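Hypothetical protein (Giardia lamblia, PDB 3I3F) is of unknown function but belongs to the YjgF/L-PSP endoribonuclease-like family and, as a trimer, binds pentanoic acid in pockets shared between subunits. Local coordinates at residues 83-88 with 131-136; 87-92 with 118-123; 22-27 with 65-70. One frame throughout, in Å; residues are numbered along the deposited sequence. Where two conformers were deposited one is given.

Contact 1 (83-88 with 131-136); sequences VSLNIF and VEVVNV
N86 and F88 on one strand pair with V134 and E132 on its antiparallel neighbour, and four backbone hydrogen bonds join them. The tight part lies among the side chains of N86, V134 and F88. With CG1 of V134 anti to the carbonyl carbon (chi1 -54°), CG2 falls between the backbone N and the carbonyl carbon, 3.6 Å from N86 CB and 3.7 Å from F88 CE2, approaching that ring obliquely. On the reverse face, I87 and V133, a non-hydrogen-bonded pair, touch more loosely, with I87 CG1 4.4 Å from V133 CG2; helix 56-74 packs on V133. N86 OD1 receives N135 ND2 at 2.8 Å in a nearly straight bond (171°). The donor lies above the carbonyl plane of N86 but in the amide plane of N135, the two amides standing 84° apart. N86 ND2 turns back to L85 O, 3.0 Å away, which fixes the rotation of the amide. Toward S84 the regular ladder gives way to a bulge, and a water bonded to S84 OG donates to N135 O; N135 is partly exposed. The N86-N135 bond recurs between subunits. V83 and S84 both face V137, a classic beta bulge, and the regular ladder beyond it is a central antiparallel pair of the YjgF-like sheet.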
loop_
_atom_site.group_PDB
_atom_site.type_symbol
_atom_site.label_atom_id
_atom_site.label_comp_id
_atom_site.label_asym_id
_atom_site.label_seq_id
_atom_site.Cartn_x
_atom_site.Cartn_y
_atom_site.Cartn_z
ATOM N N VAL A 83 6.784 11.268 1.014
ATOM C CA VAL A 83 5.501 11.683 0.451
ATOM C C VAL A 83 4.356 10.925 1.122
ATOM O O VAL A 83 3.316 11.498 1.458
ATOM C CB VAL A 83 5.460 11.380 -1.065
ATOM C CG1 VAL A 83 4.082 11.670 -1.647
ATOM C CG2 VAL A 83 6.543 12.167 -1.797
ATOM N N SER A 84 4.558 9.622 1.306
ATOM C CA SER A 84 3.521 8.741 1.823
ATOM C C SER A 84 4.128 7.554 2.567
ATOM O O SER A 84 5.236 7.117 2.251
ATOM C CB SER A 84 2.654 8.243 0.663
ATOM O OG SER A 84 1.574 7.445 1.118
ATOM N N LEU A 85 3.403 7.059 3.566
ATOM C CA LEU A 85 3.759 5.817 4.254
ATOM C C LEU A 85 2.502 5.172 4.829
ATOM O O LEU A 85 1.463 5.823 4.951
ATOM C CB LEU A 85 4.808 6.065 5.348
ATOM C CG LEU A 85 4.472 6.994 6.519
ATOM C CD1 LEU A 85 3.568 6.308 7.530
ATOM C CD2 LEU A 85 5.753 7.459 7.194
ATOM N N ASN A 86 2.592 3.883 5.142
ATOM C CA ASN A 86 1.501 3.145 5.774
ATOM C C ASN A 86 1.996 2.564 7.088
ATOM O O ASN A 86 3.153 2.154 7.190
ATOM C CB ASN A 86 1.038 1.964 4.915
ATOM C CG ASN A 86 0.477 2.364 3.556
ATOM O OD1 ASN A 86 0.209 1.488 2.733
ATOM N ND2 ASN A 86 0.287 3.656 3.314
ATOM N N ILE A 87 1.112 2.499 8.076
ATOM C CA ILE A 87 1.440 1.902 9.362
ATOM C C ILE A 87 0.547 0.694 9.614
ATOM O O ILE A 87 -0.673 0.776 9.470
ATOM C CB ILE A 87 1.246 2.907 10.509
ATOM C CG1 ILE A 87 2.154 4.125 10.314
ATOM C CG2 ILE A 87 1.537 2.248 11.857
ATOM C CD1 ILE A 87 1.595 5.379 10.908
ATOM N N PHE A 88 1.170 -0.426 9.971
ATOM C CA PHE A 88 0.457 -1.575 10.509
ATOM C C PHE A 88 0.825 -1.693 11.981
ATOM O O PHE A 88 1.993 -1.878 12.318
ATOM C CB PHE A 88 0.841 -2.867 9.778
ATOM C CG PHE A 88 0.252 -2.993 8.398
ATOM C CD1 PHE A 88 -1.125 -3.019 8.213
ATOM C CD2 PHE A 88 1.074 -3.118 7.286
ATOM C CE1 PHE A 88 -1.674 -3.144 6.940
ATOM C CE2 PHE A 88 0.533 -3.247 6.010
ATOM C CZ PHE A 88 -0.842 -3.259 5.840
ATOM N N VAL A 131 4.776 -3.133 15.645
ATOM C CA VAL A 131 4.547 -2.100 14.646
ATOM C C VAL A 131 5.372 -2.408 13.401
ATOM O O VAL A 131 6.461 -2.985 13.487
ATOM C CB VAL A 131 4.923 -0.694 15.190
ATOM C CG1 VAL A 131 6.367 -0.672 15.685
ATOM C CG2 VAL A 131 4.700 0.379 14.129
ATOM N N GLU A 132 4.836 -2.040 12.246
ATOM C CA GLU A 132 5.563 -2.149 10.991
ATOM C C GLU A 132 5.157 -0.991 10.097
ATOM O O GLU A 132 3.971 -0.686 9.972
ATOM C CB GLU A 132 5.266 -3.481 10.304
ATOM C CG GLU A 132 6.084 -3.704 9.037
ATOM C CD GLU A 132 5.981 -5.110 8.484
ATOM O OE1 GLU A 132 5.390 -5.988 9.151
ATOM O OE2 GLU A 132 6.506 -5.335 7.371
ATOM N N VAL A 133 6.145 -0.336 9.498
ATOM C CA VAL A 133 5.897 0.784 8.598
ATOM C C VAL A 133 6.265 0.350 7.186
ATOM O O VAL A 133 7.390 -0.092 6.936
ATOM C CB VAL A 133 6.687 2.033 9.022
ATOM C CG1 VAL A 133 6.478 3.165 8.026
ATOM C CG2 VAL A 133 6.263 2.466 10.419
ATOM N N VAL A 134 5.304 0.464 6.273
ATOM C CA VAL A 134 5.445 -0.064 4.922
ATOM C C VAL A 134 5.066 0.988 3.887
ATOM O O VAL A 134 4.510 2.034 4.225
ATOM C CB VAL A 134 4.574 -1.330 4.719
ATOM C CG1 VAL A 134 4.875 -2.370 5.797
ATOM C CG2 VAL A 134 3.093 -0.981 4.716
ATOM N N ASN A 135 5.384 0.703 2.628
ATOM C CA ASN A 135 5.061 1.594 1.512
ATOM C C ASN A 135 5.557 3.027 1.715
ATOM O O ASN A 135 4.879 3.987 1.339
ATOM C CB ASN A 135 3.554 1.571 1.227
ATOM C CG ASN A 135 3.079 0.221 0.735
ATOM O OD1 ASN A 135 3.770 -0.443 -0.035
ATOM N ND2 ASN A 135 1.899 -0.194 1.177
ATOM N N VAL A 136 6.743 3.169 2.300
ATOM C CA VAL A 136 7.380 4.475 2.394
ATOM C C VAL A 136 7.813 4.876 0.993
ATOM O O VAL A 136 8.563 4.149 0.340
ATOM C CB VAL A 136 8.602 4.468 3.330
ATOM C CG1 VAL A 136 9.353 5.795 3.244
ATOM C CG2 VAL A 136 8.168 4.192 4.758
HETATM O O HOH W 1 2.434 4.928 0.802
#

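Contact 2 (87-92 with 118-123); sequences IFLSTS and RCCVRA. With LEA (pentanoic acid), chain D.
The R118 guanidinium carries I87 CD1 over one face, 3.2 Å above the plane and offset toward the rim, and the pentanoic acid carboxylate at its edge. NE donates to ligand O1 at 2.8 Å in a nearly straight bond (168°), and NH2 donates to O2 at 2.8 Å, so two parallel N-H groups grip both acid oxygens. A bend at chi3 (103°) in an otherwise extended chain turns the group to the ligand. Y105 adds a cation-pi contact and N102 accepts a bond from NH2, which together hold the group in place. The second guanidinium, that of R122, is met obliquely by L89 CB, while T91 O lies at its edge; its firmest polar partner is E98 of helix 95-108, a salt bridge, and L93 O takes a further bond.

The F88 ring is approached obliquely by V121 CG2, 3.6 Å from CE1, and by A123 CB; the F88 and V121 side chains run alongside each other from the same face of the sheet. On the opposite face of the sheet C120 SG, anti to its backbone N (chi1 -174°), reaches between I87 and L89, 3.7 Å from I87 CG2 and equally near L89 CD1, where helix 95-108 covers them through F101.

Backbone bonds alternate along the parallel pair, from I87 N to C119 O through to A123 N to L89 O. A last one, T91 N to A123 O at 3.1 Å, is more bent and comes from above the carbonyl plane. The second subunit packs on C119 and V121. The strands are the two arms of a beta-alpha-beta unit crossing over through helix 95-108, and strand 117-123, outermost within its own chain and bonded through its backbone to the second subunit, supplies the arginine that binds the acid in the intersubunit pocket of a YjgF-like trimer.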
loop_
_atom_site.group_PDB
_atom_site.type_symbol
_atom_site.label_atom_id
_atom_site.label_comp_id
_atom_site.label_asym_id
_atom_site.label_seq_id
_atom_site.Cartn_x
_atom_site.Cartn_y
_atom_site.Cartn_z
ATOM N N ILE A 87 1.112 2.499 8.076
ATOM C CA ILE A 87 1.440 1.902 9.362
ATOM C C ILE A 87 0.547 0.694 9.614
ATOM O O ILE A 87 -0.673 0.776 9.470
ATOM C CB ILE A 87 1.246 2.907 10.509
ATOM C CG1 ILE A 87 2.154 4.125 10.314
ATOM C CG2 ILE A 87 1.537 2.248 11.857
ATOM C CD1 ILE A 87 1.595 5.379 10.908
ATOM N N PHE A 88 1.170 -0.426 9.971
ATOM C CA PHE A 88 0.457 -1.575 10.509
ATOM C C PHE A 88 0.825 -1.693 11.981
ATOM O O PHE A 88 1.993 -1.878 12.318
ATOM C CB PHE A 88 0.841 -2.867 9.778
ATOM C CG PHE A 88 0.252 -2.993 8.398
ATOM C CD1 PHE A 88 -1.125 -3.019 8.213
ATOM C CD2 PHE A 88 1.074 -3.118 7.286
ATOM C CE1 PHE A 88 -1.674 -3.144 6.940
ATOM C CE2 PHE A 88 0.533 -3.247 6.010
ATOM C CZ PHE A 88 -0.842 -3.259 5.840
ATOM N N LEU A 89 -0.167 -1.552 12.854
ATOM C CA LEU A 89 0.020 -1.800 14.278
ATOM C C LEU A 89 -0.494 -3.197 14.585
ATOM O O LEU A 89 -1.459 -3.654 13.976
ATOM C CB LEU A 89 -0.735 -0.766 15.115
ATOM C CG LEU A 89 -0.253 0.682 14.994
ATOM C CD1 LEU A 89 -1.139 1.606 15.817
ATOM C CD2 LEU A 89 1.204 0.816 15.420
ATOM N N SER A 90 0.151 -3.886 15.518
ATOM C CA SER A 90 -0.286 -5.227 15.882
ATOM C C SER A 90 -1.710 -5.194 16.425
ATOM O O SER A 90 -2.085 -4.277 17.158
ATOM C CB SER A 90 0.647 -5.838 16.929
ATOM O OG SER A 90 0.165 -7.104 17.349
ATOM N N THR A 91 -2.498 -6.203 16.067
ATOM C CA THR A 91 -3.835 -6.367 16.633
ATOM C C THR A 91 -3.781 -6.516 18.158
ATOM O O THR A 91 -4.761 -6.234 18.847
ATOM C CB THR A 91 -4.559 -7.584 16.023
ATOM O OG1 THR A 91 -3.694 -8.725 16.059
ATOM C CG2 THR A 91 -4.956 -7.302 14.583
ATOM N N SER A 92 -2.631 -6.946 18.678
ATOM C CA SER A 92 -2.435 -7.129 20.119
ATOM C C SER A 92 -2.280 -5.831 20.925
ATOM O O SER A 92 -2.367 -5.862 22.153
ATOM C CB SER A 92 -1.208 -8.017 20.367
ATOM O OG SER A 92 -0.004 -7.339 20.043
ATOM N N ARG A 118 -0.537 9.465 5.227
ATOM C CA ARG A 118 -0.486 8.357 6.165
ATOM C C ARG A 118 -1.804 7.608 6.208
ATOM O O ARG A 118 -2.870 8.186 6.000
ATOM C CB ARG A 118 -0.167 8.888 7.565
ATOM C CG ARG A 118 0.347 7.842 8.527
ATOM C CD ARG A 118 0.453 8.387 9.947
ATOM N NE ARG A 118 -0.635 7.921 10.806
ATOM C CZ ARG A 118 -0.588 7.867 12.138
ATOM N NH1 ARG A 118 0.500 8.250 12.802
ATOM N NH2 ARG A 118 -1.634 7.416 12.817
ATOM N N CYS A 119 -1.715 6.308 6.457
ATOM C CA CYS A 119 -2.847 5.537 6.945
ATOM C C CYS A 119 -2.329 4.610 8.032
ATOM O O CYS A 119 -1.124 4.371 8.137
ATOM C CB CYS A 119 -3.532 4.757 5.818
ATOM S SG CYS A 119 -2.535 3.462 5.058
ATOM N N CYS A 120 -3.242 4.112 8.856
ATOM C CA CYS A 120 -2.876 3.274 9.987
ATOM C C CYS A 120 -4.016 2.323 10.310
ATOM O O CYS A 120 -5.133 2.758 10.598
ATOM C CB CYS A 120 -2.552 4.140 11.207
ATOM S SG CYS A 120 -1.930 3.216 12.632
ATOM N N VAL A 121 -3.737 1.026 10.238
ATOM C CA VAL A 121 -4.716 0.003 10.592
ATOM C C VAL A 121 -4.043 -1.091 11.403
ATOM O O VAL A 121 -2.814 -1.192 11.425
ATOM C CB VAL A 121 -5.364 -0.630 9.340
ATOM C CG1 VAL A 121 -6.058 0.434 8.498
ATOM C CG2 VAL A 121 -4.326 -1.382 8.516
ATOM N N ARG A 122 -4.859 -1.902 12.068
ATOM C CA ARG A 122 -4.373 -3.044 12.839
ATOM C C ARG A 122 -4.278 -4.271 11.942
ATOM O O ARG A 122 -5.130 -4.479 11.077
ATOM C CB ARG A 122 -5.311 -3.362 14.006
ATOM C CG ARG A 122 -5.552 -2.223 14.975
ATOM C CD ARG A 122 -4.263 -1.714 15.583
ATOM N NE ARG A 122 -4.508 -0.916 16.779
ATOM C CZ ARG A 122 -4.574 -1.417 18.009
ATOM N NH1 ARG A 122 -4.802 -0.618 19.043
ATOM N NH2 ARG A 122 -4.410 -2.718 18.205
ATOM N N ALA A 123 -3.243 -5.080 12.149
ATOM C CA ALA A 123 -3.057 -6.312 11.387
ATOM C C ALA A 123 -2.255 -7.318 12.200
ATOM O O ALA A 123 -1.567 -6.951 13.154
ATOM C CB ALA A 123 -2.357 -6.021 10.068
HETATM C C2 LEA D . -4.194 7.517 10.377
HETATM O O2 LEA D . -4.160 7.258 11.600
HETATM C C3 LEA D . -5.485 7.985 9.739
HETATM C C4 LEA D . -6.683 7.833 10.675
HETATM C C5 LEA D . -7.882 8.652 10.200
HETATM C C6 LEA D . -8.127 8.494 8.714
HETATM O O1 LEA D . -3.184 7.408 9.649
#

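Contact 3 (22-27 with 65-70); sequences DVVKFE and FDNIRK. With LEA (pentanoic acid), chain F.
A loop between strands 16-18 and 32-35 lies against helix 56-74, joined by a salt-bridge network and a small apolar patch. K70, its chain extended beyond CG, reaches out so that NZ donates to D22 OD2 at 2.9 Å, meeting the carboxylate from above its plane. The same NZ bonds D66 OD2 at 3.1 Å on the syn side, and R69 NH2 holds the other oxygen, D66 OD1, also on the syn side and close to the guanidinium plane. One ammonium thus links two carboxylates and probably offsets part of their charge, R69 sharing D66. Beneath this polar rim V23 is buried: its CG2 lies 3.6 Å from K70 CB, and its CG1, anti to the backbone N (chi1 179°), rests 3.8 Å from N67 CB. Two waters lie between the segments, one within bonding distance of D22 O, N67 OD1 and K70 NZ, the other accepting from V24 N and near N67 OD1. N67 is further held by Q63 and by I47 O. Farther along the loop, F26 faces a pentanoic acid rather than the helix, CE2 3.5 Å from ligand C6. This is a salt-bridge network tying a loop to a helix, and the same loop carries F26 into the pentanoic acid pocket of the YjgF-like trimer.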
loop_
_atom_site.group_PDB
_atom_site.type_symbol
_atom_site.label_atom_id
_atom_site.label_comp_id
_atom_site.label_asym_id
_atom_site.label_seq_id
_atom_site.Cartn_x
_atom_site.Cartn_y
_atom_site.Cartn_z
ATOM N N ASP A 22 24.102 -0.030 7.743
ATOM C CA ASP A 22 23.805 0.235 9.155
ATOM C C ASP A 22 22.355 -0.107 9.513
ATOM O O ASP A 22 21.907 0.161 10.631
ATOM C CB ASP A 22 24.097 1.700 9.497
ATOM C CG ASP A 22 24.169 1.948 10.998
ATOM O OD1 ASP A 22 24.501 1.005 11.746
ATOM O OD2 ASP A 22 23.888 3.086 11.430
ATOM N N VAL A 23 21.622 -0.702 8.573
ATOM C CA VAL A 23 20.236 -1.103 8.814
ATOM C C VAL A 23 20.053 -2.579 8.470
ATOM O O VAL A 23 20.561 -3.058 7.452
ATOM C CB VAL A 23 19.245 -0.240 7.999
ATOM C CG1 VAL A 23 17.805 -0.688 8.241
ATOM C CG2 VAL A 23 19.412 1.236 8.351
ATOM N N VAL A 24 19.329 -3.295 9.328
ATOM C CA VAL A 24 19.058 -4.716 9.129
ATOM C C VAL A 24 18.468 -4.990 7.740
ATOM O O VAL A 24 17.640 -4.225 7.236
ATOM C CB VAL A 24 18.115 -5.274 10.230
ATOM C CG1 VAL A 24 16.733 -4.629 10.154
ATOM C CG2 VAL A 24 18.010 -6.788 10.137
ATOM N N LYS A 25 18.923 -6.082 7.133
ATOM C CA LYS A 25 18.497 -6.496 5.803
ATOM C C LYS A 25 17.880 -7.888 5.919
ATOM O O LYS A 25 18.484 -8.786 6.505
ATOM C CB LYS A 25 19.706 -6.512 4.859
ATOM C CG LYS A 25 19.446 -7.074 3.463
ATOM C CD LYS A 25 18.466 -6.220 2.683
ATOM C CE LYS A 25 18.305 -6.715 1.253
ATOM N NZ LYS A 25 17.635 -8.043 1.179
ATOM N N PHE A 26 16.676 -8.055 5.376
ATOM C CA PHE A 26 15.972 -9.337 5.418
ATOM C C PHE A 26 16.071 -10.035 4.064
ATOM O O PHE A 26 15.939 -9.396 3.020
ATOM C CB PHE A 26 14.507 -9.131 5.816
ATOM C CG PHE A 26 14.331 -8.351 7.089
ATOM C CD1 PHE A 26 14.715 -8.892 8.307
ATOM C CD2 PHE A 26 13.791 -7.071 7.069
ATOM C CE1 PHE A 26 14.561 -8.171 9.489
ATOM C CE2 PHE A 26 13.633 -6.344 8.243
ATOM C CZ PHE A 26 14.019 -6.895 9.453
ATOM N N GLU A 27 16.294 -11.350 4.097
ATOM C CA GLU A 27 16.547 -12.154 2.894
ATOM C C GLU A 27 15.535 -11.938 1.771
ATOM O O GLU A 27 15.915 -11.810 0.607
ATOM C CB GLU A 27 16.570 -13.649 3.247
ATOM C CG GLU A 27 16.812 -14.562 2.037
ATOM C CD GLU A 27 16.888 -16.038 2.388
ATOM O OE1 GLU A 27 16.333 -16.446 3.428
ATOM O OE2 GLU A 27 17.497 -16.795 1.604
ATOM N N PHE A 65 11.726 3.987 12.895
ATOM C CA PHE A 65 11.921 5.262 12.212
ATOM C C PHE A 65 13.391 5.649 12.073
ATOM O O PHE A 65 13.752 6.355 11.136
ATOM C CB PHE A 65 11.081 6.366 12.858
ATOM C CG PHE A 65 9.626 6.272 12.503
ATOM C CD1 PHE A 65 9.199 6.580 11.217
ATOM C CD2 PHE A 65 8.691 5.832 13.428
ATOM C CE1 PHE A 65 7.865 6.476 10.867
ATOM C CE2 PHE A 65 7.350 5.727 13.083
ATOM C CZ PHE A 65 6.939 6.045 11.798
ATOM N N ASP A 66 14.239 5.162 12.978
ATOM C CA ASP A 66 15.687 5.304 12.809
ATOM C C ASP A 66 16.151 4.537 11.567
ATOM O O ASP A 66 16.936 5.055 10.775
ATOM C CB ASP A 66 16.441 4.811 14.049
ATOM C CG ASP A 66 17.907 5.215 14.041
ATOM O OD1 ASP A 66 18.196 6.416 13.857
ATOM O OD2 ASP A 66 18.767 4.330 14.234
ATOM N N ASN A 67 15.657 3.309 11.404
ATOM C CA ASN A 67 15.935 2.513 10.203
ATOM C C ASN A 67 15.497 3.233 8.929
ATOM O O ASN A 67 16.249 3.306 7.957
ATOM C CB ASN A 67 15.239 1.147 10.274
ATOM C CG ASN A 67 15.842 0.225 11.324
ATOM O OD1 ASN A 67 16.923 0.479 11.857
ATOM N ND2 ASN A 67 15.140 -0.863 11.617
ATOM N N ILE A 68 14.278 3.768 8.944
ATOM C CA ILE A 68 13.742 4.510 7.805
ATOM C C ILE A 68 14.593 5.742 7.493
ATOM O O ILE A 68 14.932 5.986 6.336
ATOM C CB ILE A 68 12.272 4.927 8.047
ATOM C CG1 ILE A 68 11.365 3.694 8.018
ATOM C CG2 ILE A 68 11.810 5.928 6.995
ATOM C CD1 ILE A 68 9.977 3.934 8.562
ATOM N N ARG A 69 14.951 6.504 8.525
ATOM C CA ARG A 69 15.791 7.692 8.348
ATOM C C ARG A 69 17.129 7.335 7.699
ATOM O O ARG A 69 17.547 7.976 6.735
ATOM C CB ARG A 69 16.039 8.385 9.692
ATOM C CG ARG A 69 16.845 9.684 9.589
ATOM C CD ARG A 69 17.229 10.238 10.956
ATOM N NE ARG A 69 18.064 9.309 11.720
ATOM C CZ ARG A 69 19.368 9.105 11.524
ATOM N NH1 ARG A 69 20.035 9.761 10.576
ATOM N NH2 ARG A 69 20.017 8.232 12.287
ATOM N N LYS A 70 17.795 6.314 8.231
ATOM C CA LYS A 70 19.096 5.894 7.714
ATOM C C LYS A 70 19.008 5.403 6.270
ATOM O O LYS A 70 19.849 5.753 5.444
ATOM C CB LYS A 70 19.712 4.812 8.603
ATOM C CG LYS A 70 20.194 5.327 9.949
ATOM C CD LYS A 70 20.824 4.217 10.765
ATOM C CE LYS A 70 21.212 4.697 12.152
ATOM N NZ LYS A 70 21.498 3.561 13.074
HETATM C C2 LEA F . 8.379 -9.387 4.757
HETATM O O2 LEA F . 7.983 -8.790 3.731
HETATM C C3 LEA F . 9.153 -8.647 5.825
HETATM C C4 LEA F . 9.210 -7.143 5.555
HETATM C C5 LEA F . 9.993 -6.365 6.613
HETATM C C6 LEA F . 10.257 -7.147 7.884
HETATM O O1 LEA F . 8.166 -10.603 4.943
HETATM O O HOH W 2 19.767 1.046 12.218
HETATM O O HOH W 3 18.474 -2.017 11.745
#

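In the fold
Contacts 1 and 2 share I87 and F88: strand 82-90 pairs antiparallel with 131-139 on one side and parallel with 117-123 on the other, and the two centres lie 9 Å apart. N86 ND2 comes within 3.3 Å of C119 SG where they touch. Contact 3, 13 Å from contact 1 between centres, meets it through helix 56-74, with I68 CD1 3.6 Å from V133 CG1. Contacts 2 and 3 do not touch. Their centres are about 19 Å apart, on opposite sides of the chain's centre, yet the trimer unites them: the pentanoic acid beside F26 is bound by R118 of the third subunit, while E132 of contact 1 belongs to the same pocket.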